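Local coordinates for protein probable enoyl-CoA hydratase/isomerase (Pseudomonas aeruginosa, PDB 7BOR) that binds coenzyme A and probably acts as an enoyl-CoA hydratase or isomerase, perhaps shifting double bonds in enoyl-CoA substrates, at residues A26-M31 with G63-D68; L132-E137 with E240-F245; L142-M147 with W171-A176. All coordinates share one frame; numbering follows the deposited sequence.

Contact 1: A26-M31 with G63-D68; sequences ALTRAM and GNDILD. With COA (coenzyme A), chain C.
Arg29 lies against Asp68 with its guanidinium stacked on the carboxylate, the planes 20° apart and OD2 over the guanidinium centre. Arg29 NH1 to Asp68 OD2 is a long salt bridge (3.8 Å); because the oxygen lies well out of the guanidinium plane, no N-H points at it and charge alone acts. A bend at chi3 (-66°) folds the arginine back over the acid, and the same Asp68 OD2 accepts from Arg29 N at 3.3 Å. Next to them, Thr28 CG2 rests 3.6 Å from Asp65 OD2, an oxygen salt-bridged to Arg20. Asp65 OD1 caps its own helix through Asp68 N, while Thr28 OG1 accepts from Met31 N and Thr28 N in return points weakly at Met31 SD, completing a capping box. A single backbone bridge joins the loops: Leu27 N gives to Gly63 O (2.8 Å) and Asp65 N to Leu27 O (2.9 Å). Ala26 CB sits 3.5 Å from C6A of coenzyme A. The adenine is read by backbone groups, N6A donating to Asn64 O at 2.9 Å and Ile66 N donating to N1A at 3.0 Å. This pairing is consistent with recognition of adenine through main-chain groups.

Contact 2: L132-E137 with E240-F245; sequences LGLTPE and EALSAF. With COA (coenzyme A), chain C.
Leu132 and Ala241 bring their CA atoms to 4.9 Å where the loop 132-137 runs past one side of helix 240-245 and touches it mainly through its first three residues. Ala241 points its methyl at the loop, and CB sits 3.5 Å from Leu132 C, so the main chain of the loop rests almost directly on the helix. Gly133, at positive phi, turns the loop beside this same methyl. The side chain of Leu132 forks around the contact: CD2 lies over the helix, 4.4 Å from Ala241 CB, while CD1 packs 4.0 Å from Leu242 CD2. With its CG anti to the carbonyl carbon (chi1 -84°), Leu242 brings CD2 up against the loop, where Leu134 CD1 adds a looser touch. Leu242 also touches Ile66, Phe69 and Leu70 of helix 66-71 and Leu233 of helix 200-233, so it packs on two further helices as well as the loop. Gly133 O accepts from Arg232 NE, a polar tie from the loop to helix 200-233. Both segments also reach coenzyme A. Leu132 CD1 stands 3.3 Å from the pantetheine oxygen O5P, and Phe245, with CG anti to its backbone N (chi1 -180°), carries its ring to the next stretch of the same arm. There CAP lies at the ring edge, in plane, whereas N8P is met obliquely; the modelled spacing of CZ to N8P, 3.0 Å, is too short to be trusted in detail. The chemistry is thus apolar between the segments, and it lines the pantetheine arm with hydrocarbon, so that the C-terminal helix joins the pocket wall by packing rather than by polar bonds of its own to the loop.

Contact 3: L142-M147 with W171-A176; sequences LILPRM and WGLANA
Met147 of helix 140-148 and Leu173 of the loop after helix 165-171 meet at a slant, in a contact at the protein surface. The methionine leaves its helix extended, CG anti to the backbone N (chi1 -172°) and chi2 likewise straight, and then bends at chi3 (-42°), which swings CE round to 3.5 Å from Leu173 CD2. The sulfur is placed closer still, but that spacing is too short to carry weight. Leu173 answers with the same CD2 branch, which therefore serves two partners: it also meets Leu144 CD2 at 3.9 Å, the two leucine side chains crossing at about a right angle. Leu144 itself is wedged deeper, against Met127 and, on helix 150-157, Ala153 and Leu157. Gly172 ends helix 165-171 in a Schellman motif, its positive phi (84°) turning the chain so that Leu173 is delivered to the contact and the loop can run on into strand 176-178, an outermost strand of the six-stranded crotonase sheet. Trp171, just before Gly172, directs its indole away from Met147, into a cation-pi contact with Lys152 and against the ring of Phe163. Only its carbonyl O approaches the methionine, 4.4 Å from SD, with Gly172 O at a similar remove. Leu173 also touches Leu112, a loop residue that meets Ile143 as well, one turn before Met147.

How the contacts relate
From the N terminus, contact 1 closes first: the loop holding the rest of helix 29-44 and strand 50-54 ends where 63-68 returns to 26-31, joining the starts of helices 29-44 and 66-71. Contact 2 opens only later and closes a much longer loop, bringing helix 236-245 back to the loop before helix 140-148. Contact 3 is nested within that loop, tying helix 140-148 to the approach to edge strand 176-178. Contacts 1 and 2 touch, Ile66 packing on Phe245, and share coenzyme A between them. Contact 3 lies apart, with its centre about 25 Å from that of contact 1 and on the opposite side of the chain's centre.

Contact 1: A26-M31 with G63-D68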
loop_
_atom_site.group_PDB
_atom_site.type_symbol
_atom_site.label_atom_id
_atom_site.label_comp_id
_atom_site.label_asym_id
_atom_site.label_seq_id
_atom_site.Cartn_x
_atom_site.Cartn_y
_atom_site.Cartn_z
ATOM N N ALA A 26 -7.101 -4.090 9.292
ATOM C CA ALA A 26 -6.708 -5.282 8.534
ATOM C C ALA A 26 -7.607 -5.443 7.324
ATOM O O ALA A 26 -8.825 -5.280 7.421
ATOM C CB ALA A 26 -6.766 -6.518 9.423
ATOM N N LEU A 27 -7.007 -5.712 6.173
ATOM C CA LEU A 27 -7.721 -5.610 4.908
ATOM C C LEU A 27 -8.379 -6.933 4.515
ATOM O O LEU A 27 -7.686 -7.912 4.200
ATOM C CB LEU A 27 -6.768 -5.173 3.801
ATOM C CG LEU A 27 -6.065 -3.828 4.012
ATOM C CD1 LEU A 27 -4.964 -3.715 3.029
ATOM C CD2 LEU A 27 -7.086 -2.778 3.786
ATOM N N THR A 28 -9.707 -6.911 4.428
ATOM C CA THR A 28 -10.541 -8.034 4.004
ATOM C C THR A 28 -10.802 -8.039 2.495
ATOM O O THR A 28 -10.535 -7.069 1.780
ATOM C CB THR A 28 -11.880 -7.990 4.731
ATOM O OG1 THR A 28 -12.619 -6.874 4.223
ATOM C CG2 THR A 28 -11.656 -7.880 6.249
ATOM N N ARG A 29 -11.319 -9.173 1.998
ATOM C CA ARG A 29 -11.624 -9.269 0.568
ATOM C C ARG A 29 -12.588 -8.166 0.136
ATOM O O ARG A 29 -12.492 -7.643 -0.977
ATOM C CB ARG A 29 -12.209 -10.653 0.253
ATOM C CG ARG A 29 -11.221 -11.845 0.297
ATOM C CD ARG A 29 -11.944 -13.190 -0.004
ATOM N NE ARG A 29 -12.909 -13.550 1.053
ATOM C CZ ARG A 29 -12.702 -14.480 1.994
ATOM N NH1 ARG A 29 -11.568 -15.179 2.014
ATOM N NH2 ARG A 29 -13.641 -14.729 2.921
ATOM N N ALA A 30 -13.529 -7.797 1.005
ATOM C CA ALA A 30 -14.509 -6.776 0.655
ATOM C C ALA A 30 -13.891 -5.373 0.685
ATOM O O ALA A 30 -14.318 -4.481 -0.063
ATOM C CB ALA A 30 -15.709 -6.867 1.611
ATOM N N MET A 31 -12.859 -5.172 1.498
ATOM C CA MET A 31 -12.164 -3.889 1.478
ATOM C C MET A 31 -11.327 -3.756 0.232
ATOM O O MET A 31 -11.376 -2.722 -0.447
ATOM C CB MET A 31 -11.323 -3.753 2.733
ATOM C CG MET A 31 -12.186 -3.532 3.971
ATOM S SD MET A 31 -11.311 -3.966 5.451
ATOM C CE MET A 31 -10.299 -2.474 5.646
ATOM N N GLY A 63 -2.230 -4.614 7.332
ATOM C CA GLY A 63 -2.027 -5.457 6.185
ATOM C C GLY A 63 -3.176 -6.432 6.039
ATOM O O GLY A 63 -4.264 -6.294 6.641
ATOM N N ASN A 64 -2.910 -7.453 5.230
ATOM C CA ASN A 64 -3.928 -8.434 4.876
ATOM C C ASN A 64 -4.574 -9.028 6.114
ATOM O O ASN A 64 -3.913 -9.314 7.108
ATOM C CB ASN A 64 -3.324 -9.550 4.023
ATOM C CG ASN A 64 -4.262 -10.028 2.964
ATOM O OD1 ASN A 64 -4.151 -9.633 1.804
ATOM N ND2 ASN A 64 -5.206 -10.878 3.345
ATOM N N ASP A 65 -5.888 -9.196 6.055
ATOM C CA ASP A 65 -6.557 -9.972 7.090
ATOM C C ASP A 65 -5.999 -11.393 7.107
ATOM O O ASP A 65 -6.056 -12.093 6.094
ATOM C CB ASP A 65 -8.051 -9.989 6.821
ATOM C CG ASP A 65 -8.828 -10.476 8.006
ATOM O OD1 ASP A 65 -8.584 -11.625 8.416
ATOM O OD2 ASP A 65 -9.659 -9.713 8.545
ATOM N N ILE A 66 -5.452 -11.815 8.246
ATOM C CA ILE A 66 -4.755 -13.102 8.298
ATOM C C ILE A 66 -5.742 -14.281 8.292
ATOM O O ILE A 66 -5.449 -15.349 7.736
ATOM C CB ILE A 66 -3.832 -13.132 9.532
ATOM C CG1 ILE A 66 -2.670 -12.157 9.308
ATOM C CG2 ILE A 66 -3.329 -14.539 9.816
ATOM C CD1 ILE A 66 -1.575 -12.246 10.310
ATOM N N LEU A 67 -6.890 -14.119 8.955
ATOM C CA LEU A 67 -7.969 -15.098 8.852
ATOM C C LEU A 67 -8.325 -15.372 7.407
ATOM O O LEU A 67 -8.503 -16.527 7.007
ATOM C CB LEU A 67 -9.214 -14.603 9.587
ATOM C CG LEU A 67 -9.238 -14.811 11.097
ATOM C CD1 LEU A 67 -10.659 -14.636 11.593
ATOM C CD2 LEU A 67 -8.734 -16.180 11.444
ATOM N N ASP A 68 -8.468 -14.309 6.608
ATOM C CA ASP A 68 -8.703 -14.502 5.189
ATOM C C ASP A 68 -7.599 -15.346 4.578
ATOM O O ASP A 68 -7.870 -16.241 3.769
ATOM C CB ASP A 68 -8.812 -13.156 4.482
ATOM C CG ASP A 68 -10.155 -12.488 4.705
ATOM O OD1 ASP A 68 -10.694 -12.555 5.850
ATOM O OD2 ASP A 68 -10.644 -11.867 3.733
HETATM N N1A COA C . -5.372 -9.860 10.514
HETATM C C2A COA C . -6.381 -10.286 11.325
HETATM N N3A COA C . -6.604 -9.714 12.546
HETATM C C4A COA C . -5.797 -8.701 12.900
HETATM C C5A COA C . -4.794 -8.259 12.113
HETATM C C6A COA C . -4.579 -8.861 10.891
HETATM N N6A COA C . -3.552 -8.507 9.900
HETATM N N7A COA C . -4.149 -7.237 12.741
HETATM C C8A COA C . -4.740 -7.032 13.938
HETATM N N9A COA C . -5.707 -7.941 13.990
HETATM C C1B COA C . -6.594 -7.948 15.172
HETATM C C2B COA C . -6.014 -8.765 16.439
HETATM O O2B COA C . -6.135 -10.214 16.143
HETATM C C3B COA C . -6.797 -8.305 17.372
HETATM O O3B COA C . -8.147 -8.926 17.282
HETATM P P3B COA C . -9.160 -8.993 18.548
HETATM O O7A COA C . -9.141 -7.701 19.340
HETATM O O8A COA C . -8.718 -10.150 19.402
HETATM O O9A COA C . -10.541 -9.189 17.996
HETATM C C4B COA C . -7.032 -6.802 17.079
HETATM O O4B COA C . -6.886 -6.721 15.545
HETATM C C5B COA C . -6.108 -5.928 17.696
HETATM O O5B COA C . -4.875 -6.240 17.133
HETATM P P1A COA C . -3.567 -6.328 18.109
HETATM O O1A COA C . -2.438 -7.109 17.467
HETATM O O2A COA C . -3.860 -6.928 19.465
HETATM O O3A COA C . -3.152 -4.751 18.350
HETATM P P2A COA C . -1.554 -4.420 18.595
HETATM O O4A COA C . -1.459 -2.945 18.973
HETATM O O5A COA C . -1.114 -5.387 19.652
HETATM O O6A COA C . -0.652 -4.779 17.245
HETATM C CBP COA C . 0.036 -4.694 14.950
HETATM C CCP COA C . -0.736 -3.932 16.087
HETATM C CDP COA C . -0.374 -4.099 13.556
HETATM C CEP COA C . 1.566 -4.549 15.145
HETATM C CAP COA C . -0.398 -6.182 15.151
HETATM O OAP COA C . -1.793 -6.211 15.136
HETATM C C9P COA C . 0.089 -7.106 14.036
HETATM O O9P COA C . 1.228 -7.462 13.952
HETATM N N8P COA C . -0.953 -7.553 13.087
HETATM C C7P COA C . -0.643 -8.432 11.958
HETATM C C6P COA C . 0.398 -7.773 11.004
HETATM C C5P COA C . 0.608 -8.799 9.844
HETATM O O5P COA C . 1.241 -9.788 9.980
HETATM N N4P COA C . -0.004 -8.492 8.564
HETATM C C3P COA C . 0.117 -9.432 7.477
HETATM C C2P COA C . 1.465 -9.307 6.817
HETATM S S1P COA C . 1.396 -10.528 5.485
#

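Contact 2: L132-E137 with E240-F245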
loop_
_atom_site.group_PDB
_atom_site.type_symbol
_atom_site.label_atom_id
_atom_site.label_comp_id
_atom_site.label_asym_id
_atom_site.label_seq_id
_atom_site.Cartn_x
_atom_site.Cartn_y
_atom_site.Cartn_z
ATOM N N LEU A 132 6.407 -14.751 8.702
ATOM C CA LEU A 132 5.171 -15.519 8.603
ATOM C C LEU A 132 5.293 -16.668 7.612
ATOM O O LEU A 132 4.277 -17.179 7.124
ATOM C CB LEU A 132 4.024 -14.594 8.209
ATOM C CG LEU A 132 3.630 -13.506 9.203
ATOM C CD1 LEU A 132 2.581 -12.536 8.640
ATOM C CD2 LEU A 132 3.159 -14.133 10.529
ATOM N N GLY A 133 6.521 -17.068 7.292
ATOM C CA GLY A 133 6.757 -18.081 6.287
ATOM C C GLY A 133 6.362 -17.676 4.892
ATOM O O GLY A 133 6.203 -18.536 4.021
ATOM N N LEU A 134 6.266 -16.378 4.641
ATOM C CA LEU A 134 5.879 -15.846 3.358
ATOM C C LEU A 134 7.059 -15.117 2.716
ATOM O O LEU A 134 8.157 -15.077 3.256
ATOM C CB LEU A 134 4.648 -14.955 3.536
ATOM C CG LEU A 134 3.418 -15.711 4.085
ATOM C CD1 LEU A 134 2.307 -14.749 4.525
ATOM C CD2 LEU A 134 2.883 -16.689 3.048
ATOM N N THR A 135 6.805 -14.510 1.570
ATOM C CA THR A 135 7.856 -13.927 0.745
ATOM C C THR A 135 7.382 -12.550 0.260
ATOM O O THR A 135 6.218 -12.177 0.465
ATOM C CB THR A 135 8.187 -14.853 -0.435
ATOM O OG1 THR A 135 6.963 -15.330 -1.003
ATOM C CG2 THR A 135 9.039 -16.018 0.001
ATOM N N PRO A 136 8.248 -11.764 -0.388
ATOM C CA PRO A 136 7.858 -10.402 -0.763
ATOM C C PRO A 136 6.716 -10.366 -1.765
ATOM O O PRO A 136 6.556 -11.252 -2.612
ATOM C CB PRO A 136 9.130 -9.797 -1.378
ATOM C CG PRO A 136 10.251 -10.682 -0.894
ATOM C CD PRO A 136 9.633 -12.068 -0.729
ATOM N N GLU A 137 5.989 -9.251 -1.732
ATOM C CA GLU A 137 4.756 -9.065 -2.488
ATOM C C GLU A 137 4.718 -7.630 -3.009
ATOM O O GLU A 137 5.568 -6.785 -2.649
ATOM C CB GLU A 137 3.602 -9.515 -1.566
ATOM C CG GLU A 137 2.399 -8.742 -1.569
ATOM C CD GLU A 137 2.506 -7.516 -0.736
ATOM O OE1 GLU A 137 3.624 -6.965 -0.603
ATOM O OE2 GLU A 137 1.436 -7.093 -0.261
ATOM N N GLU A 240 1.550 -22.504 9.779
ATOM C CA GLU A 240 1.938 -22.545 11.191
ATOM C C GLU A 240 2.218 -21.139 11.730
ATOM O O GLU A 240 1.686 -20.755 12.779
ATOM C CB GLU A 240 3.167 -23.444 11.405
ATOM C CG GLU A 240 3.649 -23.519 12.881
ATOM C CD GLU A 240 5.127 -23.926 13.042
ATOM O OE1 GLU A 240 5.830 -24.025 12.005
ATOM O OE2 GLU A 240 5.583 -24.140 14.206
ATOM N N ALA A 241 3.074 -20.371 11.047
ATOM C CA ALA A 241 3.389 -19.007 11.498
ATOM C C ALA A 241 2.150 -18.116 11.536
ATOM O O ALA A 241 2.037 -17.240 12.401
ATOM C CB ALA A 241 4.458 -18.381 10.590
ATOM N N LEU A 242 1.227 -18.304 10.599
ATOM C CA LEU A 242 0.056 -17.445 10.494
ATOM C C LEU A 242 -0.923 -17.690 11.639
ATOM O O LEU A 242 -1.428 -16.740 12.257
ATOM C CB LEU A 242 -0.634 -17.683 9.141
ATOM C CG LEU A 242 -0.108 -16.947 7.919
ATOM C CD1 LEU A 242 -0.919 -17.314 6.639
ATOM C CD2 LEU A 242 -0.123 -15.451 8.214
ATOM N N SER A 243 -1.243 -18.962 11.899
ATOM C CA SER A 243 -2.163 -19.278 12.979
ATOM C C SER A 243 -1.489 -19.089 14.316
ATOM O O SER A 243 -2.182 -18.995 15.329
ATOM C CB SER A 243 -2.705 -20.707 12.840
ATOM O OG SER A 243 -1.659 -21.639 12.724
ATOM N N ALA A 244 -0.158 -19.015 14.323
ATOM C CA ALA A 244 0.583 -18.676 15.533
ATOM C C ALA A 244 0.372 -17.216 15.919
ATOM O O ALA A 244 0.282 -16.897 17.116
ATOM C CB ALA A 244 2.078 -18.953 15.337
ATOM N N PHE A 245 0.287 -16.314 14.918
ATOM C CA PHE A 245 0.010 -14.900 15.198
ATOM C C PHE A 245 -1.377 -14.704 15.819
ATOM O O PHE A 245 -1.508 -14.087 16.880
ATOM C CB PHE A 245 0.152 -14.038 13.933
ATOM C CG PHE A 245 -0.121 -12.582 14.202
ATOM C CD1 PHE A 245 -1.427 -12.087 14.199
ATOM C CD2 PHE A 245 0.912 -11.727 14.532
ATOM C CE1 PHE A 245 -1.686 -10.762 14.521
ATOM C CE2 PHE A 245 0.662 -10.401 14.836
ATOM C CZ PHE A 245 -0.640 -9.926 14.854
HETATM N N1A COA C . -5.372 -9.860 10.514
HETATM C C2A COA C . -6.381 -10.286 11.325
HETATM N N3A COA C . -6.604 -9.714 12.546
HETATM C C4A COA C . -5.797 -8.701 12.900
HETATM C C5A COA C . -4.794 -8.259 12.113
HETATM C C6A COA C . -4.579 -8.861 10.891
HETATM N N6A COA C . -3.552 -8.507 9.900
HETATM N N7A COA C . -4.149 -7.237 12.741
HETATM C C8A COA C . -4.740 -7.032 13.938
HETATM N N9A COA C . -5.707 -7.941 13.990
HETATM C C1B COA C . -6.594 -7.948 15.172
HETATM C C2B COA C . -6.014 -8.765 16.439
HETATM O O2B COA C . -6.135 -10.214 16.143
HETATM C C3B COA C . -6.797 -8.305 17.372
HETATM O O3B COA C . -8.147 -8.926 17.282
HETATM P P3B COA C . -9.160 -8.993 18.548
HETATM O O7A COA C . -9.141 -7.701 19.340
HETATM O O8A COA C . -8.718 -10.150 19.402
HETATM O O9A COA C . -10.541 -9.189 17.996
HETATM C C4B COA C . -7.032 -6.802 17.079
HETATM O O4B COA C . -6.886 -6.721 15.545
HETATM C C5B COA C . -6.108 -5.928 17.696
HETATM O O5B COA C . -4.875 -6.240 17.133
HETATM P P1A COA C . -3.567 -6.328 18.109
HETATM O O1A COA C . -2.438 -7.109 17.467
HETATM O O2A COA C . -3.860 -6.928 19.465
HETATM O O3A COA C . -3.152 -4.751 18.350
HETATM P P2A COA C . -1.554 -4.420 18.595
HETATM O O4A COA C . -1.459 -2.945 18.973
HETATM O O5A COA C . -1.114 -5.387 19.652
HETATM O O6A COA C . -0.652 -4.779 17.245
HETATM C CBP COA C . 0.036 -4.694 14.950
HETATM C CCP COA C . -0.736 -3.932 16.087
HETATM C CDP COA C . -0.374 -4.099 13.556
HETATM C CEP COA C . 1.566 -4.549 15.145
HETATM C CAP COA C . -0.398 -6.182 15.151
HETATM O OAP COA C . -1.793 -6.211 15.136
HETATM C C9P COA C . 0.089 -7.106 14.036
HETATM O O9P COA C . 1.228 -7.462 13.952
HETATM N N8P COA C . -0.953 -7.553 13.087
HETATM C C7P COA C . -0.643 -8.432 11.958
HETATM C C6P COA C . 0.398 -7.773 11.004
HETATM C C5P COA C . 0.608 -8.799 9.844
HETATM O O5P COA C . 1.241 -9.788 9.980
HETATM N N4P COA C . -0.004 -8.492 8.564
HETATM C C3P COA C . 0.117 -9.432 7.477
HETATM C C2P COA C . 1.465 -9.307 6.817
HETATM S S1P COA C . 1.396 -10.528 5.485
#

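Contact 3: L142-M147 with W171-A176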
loop_
_atom_site.group_PDB
_atom_site.type_symbol
_atom_site.label_atom_id
_atom_site.label_comp_id
_atom_site.label_asym_id
_atom_site.label_seq_id
_atom_site.Cartn_x
_atom_site.Cartn_y
_atom_site.Cartn_z
ATOM N N LEU A 142 11.505 -6.231 -6.330
ATOM C CA LEU A 142 12.186 -5.410 -7.321
ATOM C C LEU A 142 12.424 -3.970 -6.850
ATOM O O LEU A 142 13.520 -3.433 -7.021
ATOM C CB LEU A 142 11.353 -5.396 -8.597
ATOM C CG LEU A 142 11.842 -4.487 -9.721
ATOM C CD1 LEU A 142 13.113 -5.097 -10.267
ATOM C CD2 LEU A 142 10.747 -4.326 -10.702
ATOM N N ILE A 143 11.373 -3.311 -6.368
ATOM C CA ILE A 143 11.451 -1.877 -6.072
ATOM C C ILE A 143 12.464 -1.600 -4.969
ATOM O O ILE A 143 13.268 -0.677 -5.076
ATOM C CB ILE A 143 10.056 -1.328 -5.713
ATOM C CG1 ILE A 143 9.147 -1.422 -6.934
ATOM C CG2 ILE A 143 10.094 0.126 -5.178
ATOM C CD1 ILE A 143 7.678 -1.129 -6.627
ATOM N N LEU A 144 12.461 -2.387 -3.918
ATOM C CA LEU A 144 13.296 -2.006 -2.767
ATOM C C LEU A 144 14.799 -2.157 -2.999
ATOM O O LEU A 144 15.562 -1.255 -2.635
ATOM C CB LEU A 144 12.898 -2.796 -1.526
ATOM C CG LEU A 144 11.555 -2.392 -0.906
ATOM C CD1 LEU A 144 11.312 -3.258 0.328
ATOM C CD2 LEU A 144 11.444 -0.905 -0.529
ATOM N N PRO A 145 15.284 -3.228 -3.643
ATOM C CA PRO A 145 16.729 -3.275 -3.906
ATOM C C PRO A 145 17.153 -2.208 -4.898
ATOM O O PRO A 145 18.282 -1.708 -4.809
ATOM C CB PRO A 145 16.974 -4.707 -4.411
ATOM C CG PRO A 145 15.785 -5.508 -3.979
ATOM C CD PRO A 145 14.613 -4.510 -3.924
ATOM N N ARG A 146 16.271 -1.818 -5.808
ATOM C CA ARG A 146 16.606 -0.769 -6.760
ATOM C C ARG A 146 16.745 0.582 -6.076
ATOM O O ARG A 146 17.608 1.386 -6.436
ATOM C CB ARG A 146 15.529 -0.696 -7.827
ATOM C CG ARG A 146 15.879 0.170 -8.994
ATOM C CD ARG A 146 14.933 -0.159 -10.134
ATOM N NE ARG A 146 13.595 0.353 -9.889
ATOM C CZ ARG A 146 12.484 -0.229 -10.311
ATOM N NH1 ARG A 146 11.308 0.328 -10.060
ATOM N NH2 ARG A 146 12.538 -1.377 -10.964
ATOM N N MET A 147 15.844 0.862 -5.147
ATOM C CA MET A 147 15.839 2.118 -4.417
ATOM C C MET A 147 16.915 2.163 -3.357
ATOM O O MET A 147 17.530 3.208 -3.148
ATOM C CB MET A 147 14.483 2.325 -3.747
ATOM C CG MET A 147 14.325 3.670 -3.130
ATOM S SD MET A 147 12.785 3.755 -2.206
ATOM C CE MET A 147 11.713 2.913 -3.326
ATOM N N TRP A 171 15.078 7.400 4.032
ATOM C CA TRP A 171 15.387 6.486 2.938
ATOM C C TRP A 171 14.659 6.855 1.658
ATOM O O TRP A 171 15.003 6.331 0.616
ATOM C CB TRP A 171 15.026 5.034 3.314
ATOM C CG TRP A 171 15.721 4.543 4.508
ATOM C CD1 TRP A 171 16.872 5.031 5.024
ATOM C CD2 TRP A 171 15.330 3.453 5.356
ATOM N NE1 TRP A 171 17.212 4.342 6.171
ATOM C CE2 TRP A 171 16.292 3.349 6.374
ATOM C CE3 TRP A 171 14.247 2.569 5.356
ATOM C CZ2 TRP A 171 16.207 2.389 7.380
ATOM C CZ3 TRP A 171 14.171 1.621 6.317
ATOM C CH2 TRP A 171 15.127 1.528 7.328
ATOM N N GLY A 172 13.700 7.783 1.713
ATOM C CA GLY A 172 12.944 8.177 0.535
ATOM C C GLY A 172 11.758 7.290 0.202
ATOM O O GLY A 172 11.131 7.459 -0.852
ATOM N N LEU A 173 11.412 6.342 1.055
ATOM C CA LEU A 173 10.100 5.725 0.934
ATOM C C LEU A 173 8.949 6.698 1.263
ATOM O O LEU A 173 7.853 6.621 0.672
ATOM C CB LEU A 173 10.071 4.508 1.847
ATOM C CG LEU A 173 11.057 3.390 1.541
ATOM C CD1 LEU A 173 10.908 2.228 2.468
ATOM C CD2 LEU A 173 10.821 2.922 0.085
ATOM N N ALA A 174 9.136 7.592 2.209
ATOM C CA ALA A 174 8.165 8.652 2.399
ATOM C C ALA A 174 8.776 9.970 1.934
ATOM O O ALA A 174 9.996 10.139 1.930
ATOM C CB ALA A 174 7.715 8.760 3.861
ATOM N N ASN A 175 7.915 10.903 1.524
ATOM C CA ASN A 175 8.400 12.219 1.122
ATOM C C ASN A 175 8.666 13.103 2.347
ATOM O O ASN A 175 9.511 13.993 2.279
ATOM C CB ASN A 175 7.400 12.937 0.215
ATOM C CG ASN A 175 7.213 12.228 -1.106
ATOM O OD1 ASN A 175 6.454 11.247 -1.183
ATOM N ND2 ASN A 175 7.946 12.685 -2.146
ATOM N N ALA A 176 7.951 12.880 3.450
ATOM C CA ALA A 176 8.125 13.673 4.668
ATOM C C ALA A 176 7.589 12.894 5.855
ATOM O O ALA A 176 6.564 12.211 5.749
ATOM C CB ALA A 176 7.380 15.022 4.559
#